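Local coordinates for protein translation initiation inhibitor (Streptococcus pyogenes, PDB 2EWC) that is of unknown function but belongs to the highly conserved YjgF family and has been put forward as a translation initiation inhibitor, at residues 24-29 with 115-120; 39-44 with 108-113; 67-72 with 95-100. One frame throughout, in Å; residues are numbered along the deposited sequence. Where two conformers were deposited one is given.

Interaction 1 (24-29 with 115-120); sequences FYYLNY and DGVAYS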
loop_
_atom_site.group_PDB
_atom_site.type_symbol
_atom_site.label_atom_id
_atom_site.label_comp_id
_atom_site.label_asym_id
_atom_site.label_seq_id
_atom_site.Cartn_x
_atom_site.Cartn_y
_atom_site.Cartn_z
ATOM N N PHE B 24 -11.434 6.587 41.800
ATOM C CA PHE B 24 -11.371 7.535 40.672
ATOM C C PHE B 24 -11.885 8.917 41.009
ATOM O O PHE B 24 -12.785 9.066 41.834
ATOM C CB PHE B 24 -12.084 6.961 39.460
ATOM C CG PHE B 24 -11.339 5.808 38.836
ATOM C CD1 PHE B 24 -10.407 6.029 37.824
ATOM C CD2 PHE B 24 -11.503 4.513 39.323
ATOM C CE1 PHE B 24 -9.690 4.965 37.266
ATOM C CE2 PHE B 24 -10.782 3.446 38.778
ATOM C CZ PHE B 24 -9.883 3.676 37.742
ATOM N N TYR B 25 -11.257 9.932 40.404
ATOM C CA TYR B 25 -11.560 11.315 40.704
ATOM C C TYR B 25 -11.833 12.028 39.408
ATOM O O TYR B 25 -11.004 11.981 38.500
ATOM C CB TYR B 25 -10.401 11.971 41.438
ATOM C CG TYR B 25 -10.102 11.318 42.758
ATOM C CD1 TYR B 25 -10.558 11.880 43.937
ATOM C CD2 TYR B 25 -9.398 10.109 42.824
ATOM C CE1 TYR B 25 -10.305 11.271 45.163
ATOM C CE2 TYR B 25 -9.143 9.491 44.047
ATOM C CZ TYR B 25 -9.603 10.086 45.205
ATOM O OH TYR B 25 -9.363 9.505 46.417
ATOM N N TYR B 26 -12.994 12.667 39.315
ATOM C CA TYR B 26 -13.425 13.328 38.081
ATOM C C TYR B 26 -13.373 14.843 38.244
ATOM O O TYR B 26 -14.056 15.409 39.090
ATOM C CB TYR B 26 -14.837 12.884 37.699
ATOM C CG TYR B 26 -14.866 11.431 37.363
ATOM C CD1 TYR B 26 -14.790 11.013 36.035
ATOM C CD2 TYR B 26 -14.904 10.459 38.372
ATOM C CE1 TYR B 26 -14.757 9.679 35.718
ATOM C CE2 TYR B 26 -14.882 9.123 38.053
ATOM C CZ TYR B 26 -14.817 8.741 36.725
ATOM O OH TYR B 26 -14.777 7.413 36.385
ATOM N N LEU B 27 -12.555 15.480 37.420
ATOM C CA LEU B 27 -12.399 16.936 37.439
ATOM C C LEU B 27 -13.350 17.615 36.464
ATOM O O LEU B 27 -13.404 17.264 35.278
ATOM C CB LEU B 27 -10.955 17.312 37.108
ATOM C CG LEU B 27 -9.903 16.957 38.178
ATOM C CD1 LEU B 27 -8.684 16.227 37.576
ATOM C CD2 LEU B 27 -9.483 18.208 38.865
ATOM N N ASN B 28 -14.126 18.560 36.983
ATOM C CA ASN B 28 -14.884 19.488 36.164
ATOM C C ASN B 28 -13.880 20.260 35.260
ATOM O O ASN B 28 -12.660 20.202 35.494
ATOM C CB ASN B 28 -15.654 20.424 37.091
ATOM C CG ASN B 28 -16.693 21.252 36.375
ATOM O OD1 ASN B 28 -17.786 20.781 36.090
ATOM N ND2 ASN B 28 -16.367 22.506 36.104
ATOM N N TYR B 29 -14.361 20.928 34.205
ATOM C CA TYR B 29 -13.450 21.707 33.348
ATOM C C TYR B 29 -12.667 22.689 34.229
ATOM O O TYR B 29 -13.217 23.282 35.164
ATOM C CB TYR B 29 -14.196 22.447 32.215
ATOM C CG TYR B 29 -15.152 23.518 32.699
ATOM C CD1 TYR B 29 -14.702 24.815 32.962
ATOM C CD2 TYR B 29 -16.512 23.228 32.901
ATOM C CE1 TYR B 29 -15.589 25.810 33.414
ATOM C CE2 TYR B 29 -17.396 24.196 33.346
ATOM C CZ TYR B 29 -16.931 25.492 33.600
ATOM O OH TYR B 29 -17.799 26.466 34.053
ATOM N N ASP B 115 -10.103 19.204 31.374
ATOM C CA ASP B 115 -10.697 18.377 32.405
ATOM C C ASP B 115 -9.919 17.072 32.476
ATOM O O ASP B 115 -8.928 16.900 31.766
ATOM C CB ASP B 115 -12.205 18.189 32.163
ATOM C CG ASP B 115 -12.529 17.083 31.160
ATOM O OD1 ASP B 115 -13.697 16.608 31.159
ATOM O OD2 ASP B 115 -11.642 16.666 30.378
ATOM N N GLY B 116 -10.335 16.147 33.330
ATOM C CA GLY B 116 -9.639 14.870 33.406
ATOM C C GLY B 116 -10.178 13.916 34.440
ATOM O O GLY B 116 -11.123 14.236 35.180
ATOM N N VAL B 117 -9.560 12.735 34.465
ATOM C CA VAL B 117 -9.792 11.715 35.460
ATOM C C VAL B 117 -8.453 11.497 36.206
ATOM O O VAL B 117 -7.404 11.449 35.582
ATOM C CB VAL B 117 -10.264 10.378 34.789
ATOM C CG1 VAL B 117 -10.665 9.363 35.837
ATOM C CG2 VAL B 117 -11.439 10.619 33.801
ATOM N N ALA B 118 -8.498 11.381 37.526
ATOM C CA ALA B 118 -7.332 10.969 38.323
ATOM C C ALA B 118 -7.600 9.644 39.073
ATOM O O ALA B 118 -8.750 9.213 39.189
ATOM C CB ALA B 118 -6.932 12.075 39.297
ATOM N N TYR B 119 -6.547 9.007 39.592
ATOM C CA TYR B 119 -6.708 7.718 40.243
ATOM C C TYR B 119 -5.841 7.613 41.484
ATOM O O TYR B 119 -4.711 8.116 41.513
ATOM C CB TYR B 119 -6.332 6.609 39.272
ATOM C CG TYR B 119 -6.273 5.199 39.856
ATOM C CD1 TYR B 119 -7.431 4.431 39.980
ATOM C CD2 TYR B 119 -5.060 4.623 40.238
ATOM C CE1 TYR B 119 -7.402 3.139 40.472
ATOM C CE2 TYR B 119 -5.013 3.300 40.747
ATOM C CZ TYR B 119 -6.208 2.574 40.853
ATOM O OH TYR B 119 -6.227 1.288 41.340
ATOM N N SER B 120 -6.377 6.934 42.494
ATOM C CA SER B 120 -5.652 6.642 43.710
ATOM C C SER B 120 -6.303 5.445 44.416
ATOM O O SER B 120 -7.419 5.544 44.933
ATOM C CB SER B 120 -5.628 7.858 44.628
ATOM O OG SER B 120 -4.749 7.619 45.703
HETATM O O HOH W 1 -15.636 16.649 33.219
HETATM O O HOH W 2 -13.763 14.315 34.137
#
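F24 has its CG anti to the carbonyl carbon (chi1 -70°) and Y119 has its CG anti to the backbone N (chi1 172°); with these two torsions the rings, set on directly opposed residues, lean into one another. They belong to neighbouring antiparallel strands, 24-30 and 112-119, in the mixed sheet of the YjgF fold. The ring planes are inclined at 54°, neither stacked nor perpendicular, and CD1 of Y119 sits over one face of the F24 ring, toward its rim, 3.4 Å from F24 CZ. At the edge of the same F24 ring stands CG1 of V117. The other methyl of V117, CG2, runs alongside Y26 and lies 3.9 Å from Y26 CE1, while CG1 is over one face of the Y26 ring. F24, Y26, V117 and Y119 thus form one face of the strand pair, which is turned to the other subunits: F24 meets F24 of both the second and the third subunit, consistent with a shared aromatic centre in the trimer typical of this family. The reverse face carries Y25, L27 and A118, and there L27 and A118 pack on L53 of helix 38-54. Y25 and A118 form a hydrogen-bonded pair, with Y25 N to A118 O at 2.9 Å and A118 N to Y25 O at 2.8 Å; the second bond is the straighter. L27 N donates to G116 O at 2.9 Å. Two waters lie beside the carbonyls of L27 and G116. D115 OD1, which also forms a salt bridge with K95 of the second subunit, is joined to L27 O by one water, and the other lies 2.8 Å from G116 O and within hydrogen-bonding distance of L27 O.

Interaction 2 (39-44 with 108-113); sequences ESQING and QGLLFQ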
loop_
_atom_site.group_PDB
_atom_site.type_symbol
_atom_site.label_atom_id
_atom_site.label_comp_id
_atom_site.label_asym_id
_atom_site.label_seq_id
_atom_site.Cartn_x
_atom_site.Cartn_y
_atom_site.Cartn_z
ATOM N N GLU B 39 -0.441 30.556 26.493
ATOM C CA GLU B 39 0.454 29.836 27.409
ATOM C C GLU B 39 0.014 30.042 28.861
ATOM O O GLU B 39 -0.023 29.089 29.645
ATOM C CB GLU B 39 1.920 30.252 27.208
ATOM C CG GLU B 39 2.942 29.325 27.863
ATOM C CD GLU B 39 4.379 29.833 27.688
ATOM O OE1 GLU B 39 5.021 30.171 28.709
ATOM O OE2 GLU B 39 4.859 29.933 26.521
ATOM N N SER B 40 -0.336 31.284 29.200
ATOM C CA SER B 40 -0.774 31.635 30.553
ATOM C C SER B 40 -2.106 30.991 30.936
ATOM O O SER B 40 -2.314 30.647 32.101
ATOM C CB SER B 40 -0.866 33.150 30.722
ATOM O OG SER B 40 0.347 33.782 30.347
ATOM N N GLN B 41 -3.006 30.832 29.964
ATOM C CA GLN B 41 -4.319 30.216 30.241
ATOM C C GLN B 41 -4.165 28.731 30.417
ATOM O O GLN B 41 -4.897 28.130 31.182
ATOM C CB GLN B 41 -5.358 30.531 29.160
ATOM C CG GLN B 41 -5.758 31.975 29.160
ATOM C CD GLN B 41 -7.014 32.235 28.385
ATOM O OE1 GLN B 41 -7.821 31.334 28.155
ATOM N NE2 GLN B 41 -7.199 33.480 27.977
ATOM N N ILE B 42 -3.208 28.150 29.694
ATOM C CA ILE B 42 -2.869 26.749 29.852
ATOM C C ILE B 42 -2.278 26.496 31.252
ATOM O O ILE B 42 -2.745 25.593 31.958
ATOM C CB ILE B 42 -1.931 26.240 28.736
ATOM C CG1 ILE B 42 -2.662 26.286 27.373
ATOM C CG2 ILE B 42 -1.452 24.799 29.061
ATOM C CD1 ILE B 42 -1.745 26.155 26.167
ATOM N N ASN B 43 -1.288 27.300 31.656
ATOM C CA ASN B 43 -0.780 27.252 33.047
ATOM C C ASN B 43 -1.851 27.514 34.106
ATOM O O ASN B 43 -1.868 26.858 35.133
ATOM C CB ASN B 43 0.395 28.206 33.256
ATOM C CG ASN B 43 1.688 27.676 32.653
ATOM O OD1 ASN B 43 2.427 28.407 31.978
ATOM N ND2 ASN B 43 1.956 26.397 32.872
ATOM N N GLY B 44 -2.726 28.478 33.854
ATOM C CA GLY B 44 -3.839 28.756 34.735
ATOM C C GLY B 44 -4.781 27.562 34.845
ATOM O O GLY B 44 -5.246 27.240 35.927
ATOM N N GLN B 108 -8.353 39.489 25.552
ATOM C CA GLN B 108 -8.779 39.005 26.867
ATOM C C GLN B 108 -9.904 37.952 26.826
ATOM O O GLN B 108 -10.673 37.845 27.772
ATOM C CB GLN B 108 -9.169 40.179 27.781
ATOM C CG GLN B 108 -8.021 41.181 28.021
ATOM C CD GLN B 108 -7.977 42.276 26.960
ATOM O OE1 GLN B 108 -9.023 42.767 26.515
ATOM N NE2 GLN B 108 -6.765 42.668 26.551
ATOM N N GLY B 109 -10.026 37.188 25.740
ATOM C CA GLY B 109 -11.073 36.175 25.687
ATOM C C GLY B 109 -10.614 34.848 26.269
ATOM O O GLY B 109 -9.430 34.684 26.578
ATOM N N LEU B 110 -11.539 33.896 26.399
ATOM C CA LEU B 110 -11.213 32.568 26.912
ATOM C C LEU B 110 -10.682 31.706 25.783
ATOM O O LEU B 110 -11.331 31.614 24.731
ATOM C CB LEU B 110 -12.451 31.905 27.521
ATOM C CG LEU B 110 -12.363 30.420 27.916
ATOM C CD1 LEU B 110 -11.345 30.188 29.091
ATOM C CD2 LEU B 110 -13.761 29.922 28.303
ATOM N N LEU B 111 -9.520 31.077 25.986
ATOM C CA LEU B 111 -8.856 30.305 24.933
ATOM C C LEU B 111 -8.725 28.811 25.187
ATOM O O LEU B 111 -8.446 28.049 24.260
ATOM C CB LEU B 111 -7.450 30.888 24.644
ATOM C CG LEU B 111 -7.374 32.404 24.382
ATOM C CD1 LEU B 111 -5.927 32.957 24.438
ATOM C CD2 LEU B 111 -8.100 32.822 23.052
ATOM N N PHE B 112 -8.895 28.384 26.437
ATOM C CA PHE B 112 -8.483 27.040 26.821
ATOM C C PHE B 112 -9.169 26.557 28.098
ATOM O O PHE B 112 -9.358 27.334 29.040
ATOM C CB PHE B 112 -6.961 27.019 26.996
ATOM C CG PHE B 112 -6.410 25.679 27.381
ATOM C CD1 PHE B 112 -6.184 24.697 26.413
ATOM C CD2 PHE B 112 -6.141 25.389 28.713
ATOM C CE1 PHE B 112 -5.678 23.437 26.767
ATOM C CE2 PHE B 112 -5.643 24.134 29.086
ATOM C CZ PHE B 112 -5.397 23.158 28.095
ATOM N N GLN B 113 -9.559 25.285 28.106
ATOM C CA GLN B 113 -10.073 24.618 29.302
ATOM C C GLN B 113 -9.492 23.227 29.301
ATOM O O GLN B 113 -9.110 22.725 28.245
ATOM C CB GLN B 113 -11.591 24.501 29.291
ATOM C CG GLN B 113 -12.354 25.819 29.348
ATOM C CD GLN B 113 -13.864 25.596 29.448
ATOM O OE1 GLN B 113 -14.357 24.505 29.172
ATOM N NE2 GLN B 113 -14.607 26.645 29.822
HETATM O O HOH W 3 -7.737 28.378 31.098
#
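OE1 of Q41 accepts the backbone N-H of L111 at 2.8 Å, while NE2 of the same amide donates to G109 O at 2.9 Å. The carbonyl oxygen of G109 lies in the amide plane of Q41, whereas L111 N is tilted 23° from the plane of the Q41 carbonyl. Beyond CG the glutamine chain is extended, which carries the amide from helix 38-54 across to the loop that leads into strand 112-119. L111 crosses this chain at about a right angle, its CB and CG against the amide group. NE2 also donates to Q36 O, so three backbone groups fix the rotation of the amide. The next residue, I42, lays CG1 over the centre of the F112 ring, a CH-pi contact 3.8 Å from the centroid and 10° off the ring normal. F112 in turn meets F70 edge-to-face. A water bridges Q41 O and F112 O. With both ends of a buried amide bonded to main chain, the loop is tied to the helix by directional bonds, while the aromatic packing beside it joins that helix to the sheet.

Interaction 3 (67-72 with 95-100); sequences DCLFRD and KSIQTE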
loop_
_atom_site.group_PDB
_atom_site.type_symbol
_atom_site.label_atom_id
_atom_site.label_comp_id
_atom_site.label_asym_id
_atom_site.label_seq_id
_atom_site.Cartn_x
_atom_site.Cartn_y
_atom_site.Cartn_z
ATOM N N ASP B 67 -8.911 15.709 28.889
ATOM C CA ASP B 67 -9.495 16.239 27.657
ATOM C C ASP B 67 -9.111 17.717 27.592
ATOM O O ASP B 67 -9.332 18.436 28.560
ATOM C CB ASP B 67 -11.021 16.086 27.667
ATOM C CG ASP B 67 -11.470 14.691 27.293
ATOM O OD1 ASP B 67 -10.617 13.874 26.896
ATOM O OD2 ASP B 67 -12.685 14.393 27.378
ATOM N N CYS B 68 -8.513 18.150 26.485
ATOM C CA CYS B 68 -8.060 19.546 26.366
ATOM C C CYS B 68 -8.903 20.283 25.349
ATOM O O CYS B 68 -9.030 19.838 24.203
ATOM C CB CYS B 68 -6.587 19.599 25.978
ATOM S SG CYS B 68 -5.563 18.410 26.920
ATOM N N LEU B 69 -9.512 21.390 25.764
ATOM C CA LEU B 69 -10.423 22.120 24.875
ATOM C C LEU B 69 -9.768 23.431 24.429
ATOM O O LEU B 69 -9.413 24.255 25.263
ATOM C CB LEU B 69 -11.767 22.415 25.568
ATOM C CG LEU B 69 -12.656 21.273 26.104
ATOM C CD1 LEU B 69 -14.001 21.808 26.650
ATOM C CD2 LEU B 69 -12.926 20.221 25.063
ATOM N N PHE B 70 -9.655 23.640 23.121
ATOM C CA PHE B 70 -8.967 24.817 22.594
ATOM C C PHE B 70 -9.927 25.608 21.721
ATOM O O PHE B 70 -10.668 25.025 20.914
ATOM C CB PHE B 70 -7.816 24.426 21.666
ATOM C CG PHE B 70 -6.651 23.727 22.333
ATOM C CD1 PHE B 70 -5.487 24.443 22.654
ATOM C CD2 PHE B 70 -6.677 22.355 22.544
ATOM C CE1 PHE B 70 -4.406 23.823 23.244
ATOM C CE2 PHE B 70 -5.581 21.707 23.128
ATOM C CZ PHE B 70 -4.445 22.442 23.492
ATOM N N ARG B 71 -9.873 26.930 21.815
ATOM C CA ARG B 71 -10.533 27.751 20.803
ATOM C C ARG B 71 -9.809 27.581 19.439
ATOM O O ARG B 71 -10.447 27.633 18.381
ATOM C CB ARG B 71 -10.538 29.224 21.240
ATOM C CG ARG B 71 -11.303 30.161 20.319
ATOM C CD ARG B 71 -11.309 31.589 20.898
ATOM N NE ARG B 71 -12.083 31.702 22.148
ATOM C CZ ARG B 71 -13.407 31.833 22.232
ATOM N NH1 ARG B 71 -14.165 31.865 21.123
ATOM N NH2 ARG B 71 -13.974 31.961 23.440
ATOM N N ASP B 72 -8.483 27.386 19.494
ATOM C CA ASP B 72 -7.619 27.147 18.325
ATOM C C ASP B 72 -6.767 25.914 18.631
ATOM O O ASP B 72 -5.763 26.030 19.336
ATOM C CB ASP B 72 -6.702 28.369 18.022
ATOM C CG ASP B 72 -5.810 28.166 16.770
ATOM O OD1 ASP B 72 -5.858 27.080 16.145
ATOM O OD2 ASP B 72 -5.050 29.102 16.386
ATOM N N LYS B 95 -6.849 13.543 24.777
ATOM C CA LYS B 95 -7.289 13.960 23.462
ATOM C C LYS B 95 -7.489 15.474 23.488
ATOM O O LYS B 95 -7.670 16.056 24.564
ATOM C CB LYS B 95 -8.576 13.225 23.052
ATOM C CG LYS B 95 -9.778 13.547 23.856
ATOM C CD LYS B 95 -11.029 13.126 23.045
ATOM C CE LYS B 95 -12.303 13.234 23.856
ATOM N NZ LYS B 95 -12.205 12.328 25.048
ATOM N N SER B 96 -7.436 16.097 22.317
ATOM C CA SER B 96 -7.633 17.542 22.195
ATOM C C SER B 96 -8.800 17.810 21.225
ATOM O O SER B 96 -9.010 17.065 20.268
ATOM C CB SER B 96 -6.354 18.201 21.664
ATOM O OG SER B 96 -5.279 17.979 22.573
ATOM N N ILE B 97 -9.562 18.859 21.489
ATOM C CA ILE B 97 -10.766 19.194 20.709
ATOM C C ILE B 97 -10.775 20.706 20.508
ATOM O O ILE B 97 -10.403 21.464 21.407
ATOM C CB ILE B 97 -12.027 18.775 21.502
ATOM C CG1 ILE B 97 -12.166 17.267 21.512
ATOM C CG2 ILE B 97 -13.351 19.394 20.968
ATOM C CD1 ILE B 97 -12.870 16.824 22.806
ATOM N N GLN B 98 -11.203 21.152 19.338
ATOM C CA GLN B 98 -11.449 22.568 19.130
ATOM C C GLN B 98 -12.924 22.821 19.369
ATOM O O GLN B 98 -13.766 22.103 18.848
ATOM C CB GLN B 98 -11.064 23.000 17.719
ATOM C CG GLN B 98 -11.159 24.520 17.498
ATOM C CD GLN B 98 -10.472 24.969 16.214
ATOM O OE1 GLN B 98 -9.244 24.940 16.109
ATOM N NE2 GLN B 98 -11.267 25.388 15.228
ATOM N N THR B 99 -13.246 23.831 20.158
ATOM C CA THR B 99 -14.646 24.154 20.409
ATOM C C THR B 99 -14.805 25.659 20.664
ATOM O O THR B 99 -13.875 26.347 21.119
ATOM C CB THR B 99 -15.221 23.304 21.583
ATOM O OG1 THR B 99 -16.600 23.653 21.830
ATOM C CG2 THR B 99 -14.387 23.533 22.863
ATOM N N GLU B 100 -15.985 26.173 20.372
ATOM C CA GLU B 100 -16.356 27.484 20.849
ATOM C C GLU B 100 -16.623 27.323 22.330
ATOM O O GLU B 100 -16.835 26.203 22.804
ATOM C CB GLU B 100 -17.616 27.987 20.142
ATOM C CG GLU B 100 -17.398 28.226 18.652
ATOM C CD GLU B 100 -16.297 29.254 18.394
ATOM O OE1 GLU B 100 -16.243 30.279 19.113
ATOM O OE2 GLU B 100 -15.473 29.023 17.487
HETATM O O HOH W 4 -12.634 11.835 27.985
HETATM O O HOH W 5 -13.304 27.705 18.242
HETATM O O HOH W 6 -16.745 31.445 21.754
HETATM O O HOH W 7 -13.798 32.010 18.215
HETATM O O HOH W 8 -8.391 27.200 14.481
#
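D67 and K95 are paired in the parallel strands 63-70 and 93-98, which a beta-alpha-beta crossover joins through helix 76-87. K95 NZ reaches D67 OD1 at 2.9 Å on its syn side, 31° out of the carboxylate plane, in a salt bridge; its second bond, to OD2, is weak. Each group has further partners: D67 OD1 accepts from Q65, D67 OD2 pairs with K95 of the second subunit, and K95 NZ with D67 and D115 of the third, so the charge network crosses subunit boundaries. A water lies 2.6 Å from D67 OD2. Four backbone bonds link the strands, C68 N to K95 O, I97 N to C68 O, F70 N to I97 O and T99 N to F70 O; the middle two run almost straight out from their carbonyls. L69 and I97 lie side by side, CD2 of L69 3.9 Å from CB of I97. T99 OG1 donates to E100 O at 2.7 Å and accepts from Q98 N of the second subunit. Beyond the strands R71, its chain bent at chi3 (-67°), brings NH1 to E100 OE1 at 3.3 Å in a salt bridge, reinforced by two waters that each link this pair. R71 NE and NH2 donate to L110 O and H103 O. Q98 NE2 and E100 OE2 bond reciprocally with E100 and Q98 of the fourth subunit, whose G106 N donates to D72 OD2. Q98 OE1 takes the N-H of V73, D72 OD1 that of W74, and a water lies 2.9 Å from Q98 OE1 and 3.0 Å from D72 OD1.

Overall arrangement
All three contacts meet in one mixed sheet, where strand 112-119 stands between 24-30 and 63-70, and 93-98 follows beside 63-70. Interactions 1 and 2 share strand 112-119, with centres about 20 Å apart on opposite sides of the chain's centre; interaction 3 lies about 12 Å from the centre of interaction 2 and about 17 Å from that of interaction 1. Along the chain, 24-29 and 39-44 come first, then both segments of interaction 3, and finally 108-113 and 115-120, so the late strand closes back between early ones. Interaction 2 holds helix 38-54 to the sheet within the subunit, while interactions 1 and 3 also reach other subunits, linking the fold to the assembly.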